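Local coordinates for alkyltransferase-like protein 1 (PDB 3GVA) that recognises O6-alkylguanine lesions in DNA, flips the damaged base into a hydrophobic binding pocket and so presents it to nucleotide excision repair, at residues S23-Y31 / A38-K46. Residues are numbered along the deposited sequence; the frame is centred on the assembly and turned at random.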
ATOM      1  N   SER A  23       4.218  -2.557   1.933  1.00 17.41           N
ATOM      2  CA  SER A  23       4.833  -1.483   2.695  1.00 18.61           C
ATOM      3  C   SER A  23       3.731  -0.533   3.149  1.00 18.52           C
ATOM      4  O   SER A  23       2.544  -0.795   2.912  1.00 17.60           O
ATOM      5  CB  SER A  23       5.877  -0.741   1.854  1.00 23.52           C
ATOM      6  OG  SER A  23       6.676   0.088   2.683  1.00 27.13           O
ATOM      7  N   THR A  24       4.114   0.557   3.808  1.00 19.83           N
ATOM      8  CA  THR A  24       3.139   1.527   4.304  1.00 18.18           C
ATOM      9  C   THR A  24       3.573   2.958   3.982  1.00 21.03           C
ATOM     10  O   THR A  24       4.727   3.202   3.609  1.00 21.55           O
ATOM     11  CB  THR A  24       2.972   1.411   5.832  1.00 18.19           C
ATOM     12  OG1 THR A  24       4.227   1.697   6.461  1.00 21.63           O
ATOM     13  CG2 THR A  24       2.537   0.012   6.224  1.00 17.49           C
ATOM     14  N   TYR A  25       2.650   3.903   4.137  1.00 16.19           N
ATOM     15  CA  TYR A  25       2.952   5.301   3.872  1.00 18.95           C
ATOM     16  C   TYR A  25       4.158   5.747   4.697  1.00 20.00           C
ATOM     17  O   TYR A  25       5.064   6.411   4.188  1.00 18.35           O
ATOM     18  CB  TYR A  25       1.759   6.201   4.221  1.00 21.34           C
ATOM     19  CG  TYR A  25       0.503   5.951   3.412  1.00 22.59           C
ATOM     20  CD1 TYR A  25       0.564   5.357   2.154  1.00 23.39           C
ATOM     21  CD2 TYR A  25      -0.742   6.345   3.894  1.00 22.13           C
ATOM     22  CE1 TYR A  25      -0.587   5.158   1.393  1.00 24.53           C
ATOM     23  CE2 TYR A  25      -1.901   6.156   3.142  1.00 25.62           C
ATOM     24  CZ  TYR A  25      -1.815   5.561   1.892  1.00 27.52           C
ATOM     25  OH  TYR A  25      -2.954   5.371   1.143  1.00 29.39           O
ATOM     26  N   GLY A  26       4.160   5.371   5.973  1.00 20.45           N
ATOM     27  CA  GLY A  26       5.246   5.744   6.864  1.00 22.77           C
ATOM     28  C   GLY A  26       6.584   5.164   6.459  1.00 24.45           C
ATOM     29  O   GLY A  26       7.600   5.862   6.459  1.00 23.84           O
ATOM     30  N   GLU A  27       6.589   3.880   6.123  1.00 24.76           N
ATOM     31  CA  GLU A  27       7.812   3.205   5.709  1.00 24.39           C
ATOM     32  C   GLU A  27       8.371   3.831   4.439  1.00 22.64           C
ATOM     33  O   GLU A  27       9.573   4.074   4.329  1.00 19.62           O
ATOM     34  CB  GLU A  27       7.538   1.717   5.467  1.00 24.26           C
ATOM     35  CG  GLU A  27       7.297   0.910   6.721  1.00 31.58           C
ATOM     36  CD  GLU A  27       8.541   0.804   7.582  1.00 37.29           C
ATOM     37  OE1 GLU A  27       8.561   1.393   8.682  1.00 38.30           O
ATOM     38  OE2 GLU A  27       9.503   0.135   7.153  1.00 37.34           O
ATOM     39  N   ILE A  28       7.497   4.093   3.475  1.00 17.56           N
ATOM     40  CA  ILE A  28       7.936   4.677   2.211  1.00 19.82           C
ATOM     41  C   ILE A  28       8.503   6.071   2.433  1.00 23.31           C
ATOM     42  O   ILE A  28       9.545   6.420   1.869  1.00 23.51           O
ATOM     43  CB  ILE A  28       6.774   4.746   1.199  1.00 20.91           C
ATOM     44  CG1 ILE A  28       6.340   3.328   0.814  1.00 21.63           C
ATOM     45  CG2 ILE A  28       7.186   5.557  -0.030  1.00 22.14           C
ATOM     46  CD1 ILE A  28       7.396   2.514   0.067  1.00 24.36           C
ATOM     47  N   ALA A  29       7.825   6.864   3.256  1.00 22.49           N
ATOM     48  CA  ALA A  29       8.278   8.223   3.540  1.00 25.82           C
ATOM     49  C   ALA A  29       9.679   8.207   4.136  1.00 24.36           C
ATOM     50  O   ALA A  29      10.519   9.019   3.773  1.00 27.52           O
ATOM     51  CB  ALA A  29       7.308   8.913   4.489  1.00 35.36           C
ATOM     52  N   ARG A  30       9.930   7.273   5.047  1.00 29.79           N
ATOM     53  CA  ARG A  30      11.242   7.161   5.671  1.00 30.17           C
ATOM     54  C   ARG A  30      12.248   6.610   4.663  1.00 32.48           C
ATOM     55  O   ARG A  30      13.435   6.949   4.700  1.00 32.16           O
ATOM     56  CB  ARG A  30      11.170   6.249   6.906  1.00 26.36           C
ATOM     57  CG  ARG A  30      10.415   6.852   8.095  1.00 22.57           C
ATOM     58  CD  ARG A  30      10.508   5.971   9.352  1.00 23.27           C
ATOM     59  NE  ARG A  30       9.606   4.815   9.335  1.00 26.18           N
ATOM     60  CZ  ARG A  30       8.292   4.879   9.548  1.00 26.98           C
ATOM     61  NH1 ARG A  30       7.708   6.047   9.795  1.00 25.84           N
ATOM     62  NH2 ARG A  30       7.554   3.772   9.522  1.00 24.77           N
ATOM     63  N   TYR A  31      11.764   5.773   3.752  1.00 27.21           N
ATOM     64  CA  TYR A  31      12.623   5.181   2.733  1.00 30.19           C
ATOM     65  C   TYR A  31      13.129   6.206   1.707  1.00 28.77           C
ATOM     66  O   TYR A  31      14.268   6.118   1.253  1.00 30.88           O
ATOM     67  CB  TYR A  31      11.881   4.063   2.000  1.00 28.02           C
ATOM     68  CG  TYR A  31      12.708   3.395   0.930  1.00 30.54           C
ATOM     69  CD1 TYR A  31      13.841   2.658   1.260  1.00 32.85           C
ATOM     70  CD2 TYR A  31      12.353   3.492  -0.416  1.00 31.80           C
ATOM     71  CE1 TYR A  31      14.600   2.029   0.278  1.00 32.06           C
ATOM     72  CE2 TYR A  31      13.106   2.870  -1.402  1.00 30.06           C
ATOM     73  CZ  TYR A  31      14.225   2.139  -1.045  1.00 32.69           C
ATOM     74  OH  TYR A  31      14.962   1.504  -2.013  1.00 33.53           O
ATOM     75  N   ALA A  38       4.616  11.331   5.676  1.00 20.90           N
ATOM     76  CA  ALA A  38       3.749  10.170   5.542  1.00 22.12           C
ATOM     77  C   ALA A  38       2.376  10.536   4.987  1.00 21.73           C
ATOM     78  O   ALA A  38       1.843   9.819   4.154  1.00 17.50           O
ATOM     79  CB  ALA A  38       3.606   9.452   6.883  1.00 18.04           C
ATOM     80  N   ARG A  39       1.800  11.652   5.425  1.00 25.20           N
ATOM     81  CA  ARG A  39       0.487  12.016   4.906  1.00 26.36           C
ATOM     82  C   ARG A  39       0.572  12.436   3.448  1.00 27.25           C
ATOM     83  O   ARG A  39      -0.365  12.210   2.677  1.00 27.62           O
ATOM     84  CB  ARG A  39      -0.155  13.117   5.760  1.00 38.43           C
ATOM     85  CG  ARG A  39      -0.602  12.616   7.137  1.00 40.33           C
ATOM     86  CD  ARG A  39      -1.386  13.678   7.913  1.00 46.71           C
ATOM     87  NE  ARG A  39      -2.706  13.923   7.339  1.00 51.48           N
ATOM     88  CZ  ARG A  39      -3.506  14.921   7.707  1.00 54.95           C
ATOM     89  NH1 ARG A  39      -3.122  15.771   8.647  1.00 54.61           N
ATOM     90  NH2 ARG A  39      -4.691  15.069   7.134  1.00 58.53           N
ATOM     91  N   GLN A  40       1.699  13.031   3.068  1.00 25.79           N
ATOM     92  CA  GLN A  40       1.908  13.449   1.685  1.00 27.56           C
ATOM     93  C   GLN A  40       2.022  12.201   0.820  1.00 26.65           C
ATOM     94  O   GLN A  40       1.509  12.165  -0.300  1.00 26.86           O
ATOM     95  CB  GLN A  40       3.185  14.284   1.548  1.00 32.86           C
ATOM     96  CG  GLN A  40       3.076  15.708   2.069  1.00 37.20           C
ATOM     97  CD  GLN A  40       2.874  15.771   3.565  1.00 40.32           C
ATOM     98  OE1 GLN A  40       3.583  15.117   4.327  1.00 43.39           O
ATOM     99  NE2 GLN A  40       1.909  16.575   3.998  1.00 45.61           N
ATOM    100  N   VAL A  41       2.710  11.187   1.343  1.00 26.50           N
ATOM    101  CA  VAL A  41       2.853   9.925   0.626  1.00 26.28           C
ATOM    102  C   VAL A  41       1.443   9.383   0.391  1.00 27.29           C
ATOM    103  O   VAL A  41       1.107   8.947  -0.713  1.00 24.35           O
ATOM    104  CB  VAL A  41       3.656   8.901   1.453  1.00 23.10           C
ATOM    105  CG1 VAL A  41       3.593   7.515   0.797  1.00 19.29           C
ATOM    106  CG2 VAL A  41       5.092   9.357   1.573  1.00 18.41           C
ATOM    107  N   GLY A  42       0.618   9.420   1.438  1.00 23.07           N
ATOM    108  CA  GLY A  42      -0.750   8.947   1.311  1.00 21.68           C
ATOM    109  C   GLY A  42      -1.511   9.707   0.238  1.00 21.74           C
ATOM    110  O   GLY A  42      -2.328   9.143  -0.485  1.00 20.33           O
ATOM    111  N   GLN A  43      -1.233  10.998   0.127  1.00 22.07           N
ATOM    112  CA  GLN A  43      -1.878  11.844  -0.868  1.00 24.51           C
ATOM    113  C   GLN A  43      -1.417  11.423  -2.267  1.00 23.76           C
ATOM    114  O   GLN A  43      -2.222  11.301  -3.192  1.00 20.35           O
ATOM    115  CB  GLN A  43      -1.511  13.303  -0.601  1.00 47.99           C
ATOM    116  CG  GLN A  43      -2.656  14.293  -0.753  1.00 58.51           C
ATOM    117  CD  GLN A  43      -3.820  13.996   0.178  1.00 61.38           C
ATOM    118  OE1 GLN A  43      -3.636  13.826   1.381  1.00 67.57           O
ATOM    119  NE2 GLN A  43      -5.027  13.939  -0.379  1.00 59.77           N
ATOM    120  N   ALA A  44      -0.118  11.202  -2.421  1.00 24.85           N
ATOM    121  CA  ALA A  44       0.425  10.777  -3.711  1.00 27.15           C
ATOM    122  C   ALA A  44      -0.270   9.500  -4.169  1.00 26.15           C
ATOM    123  O   ALA A  44      -0.683   9.374  -5.323  1.00 27.46           O
ATOM    124  CB  ALA A  44       1.926  10.530  -3.596  1.00 25.09           C
ATOM    125  N   MET A  45      -0.395   8.551  -3.247  1.00 28.01           N
ATOM    126  CA  MET A  45      -1.018   7.269  -3.543  1.00 27.12           C
ATOM    127  C   MET A  45      -2.493   7.417  -3.876  1.00 28.98           C
ATOM    128  O   MET A  45      -3.021   6.713  -4.741  1.00 28.85           O
ATOM    129  CB  MET A  45      -0.844   6.310  -2.356  1.00 16.98           C
ATOM    130  CG  MET A  45       0.601   5.960  -2.075  1.00 18.22           C
ATOM    131  SD  MET A  45       1.423   5.433  -3.592  1.00 22.73           S
ATOM    132  CE  MET A  45       0.625   3.834  -3.843  1.00 19.79           C
ATOM    133  N   LYS A  46      -3.156   8.344  -3.197  1.00 24.44           N
ATOM    134  CA  LYS A  46      -4.577   8.560  -3.431  1.00 29.98           C
ATOM    135  C   LYS A  46      -4.869   9.257  -4.757  1.00 28.81           C
ATOM    136  O   LYS A  46      -5.966   9.135  -5.295  1.00 29.30           O
ATOM    137  CB  LYS A  46      -5.185   9.341  -2.261  1.00 46.41           C
ATOM    138  CG  LYS A  46      -5.092   8.589  -0.936  1.00 52.42           C
ATOM    139  CD  LYS A  46      -5.837   9.293   0.190  1.00 57.26           C
ATOM    140  CE  LYS A  46      -7.345   9.253  -0.028  1.00 61.07           C
ATOM    141  NZ  LYS A  46      -8.102   9.706   1.179  1.00 61.80           N
TER
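The ring of Tyr-25 lies flat on the backbone of Gly-42, packing the two helices of a helix-turn-helix in the DNA-binding domain shared with the MGMT family. Helices 25-31 and 38-46 cross at 107°, their axes approaching to 8.1 Å. In this CH-pi contact, Gly-42 CA stands 3.5 Å from the centroid of the Tyr-25 ring, almost on its normal; a CB on Gly-42 would run into Tyr-25 CE2. With its CG anti to the carbonyl carbon (chi1 -63°), Tyr-25 reaches across as a knob into the hole formed by Ala-38, Val-41, Gly-42 and Met-45. Met-45 slants past the ring, its CG 3.8 Å from Tyr-25 CE1, before its bent chain turns away; it also touches Trp-56. Replacing Tyr-25 with alanine removes the ring, which would probably open a gap over Gly-42 CA and leave Met-45 CG without its apolar partner. Tyr-25 is considered necessary for phosphate rotation during nucleotide flipping, and Arg-39, the proposed arginine finger, projects from helix 38-46 away from this interface. Deeper in, the two branches of Val-41 divide the work: CG1 packs 3.8 Å from Tyr-25 CA and also meets Ile-28, whereas CG2 sits 3.7 Å from Ala-29 CB. Phe-6 of helix 3-14 also touches Val-41. Where CA atoms of the two helices come nearest, at Gly-26 and Ala-38, Ala-38 CB lies 4.1 Å from Gly-26 CA.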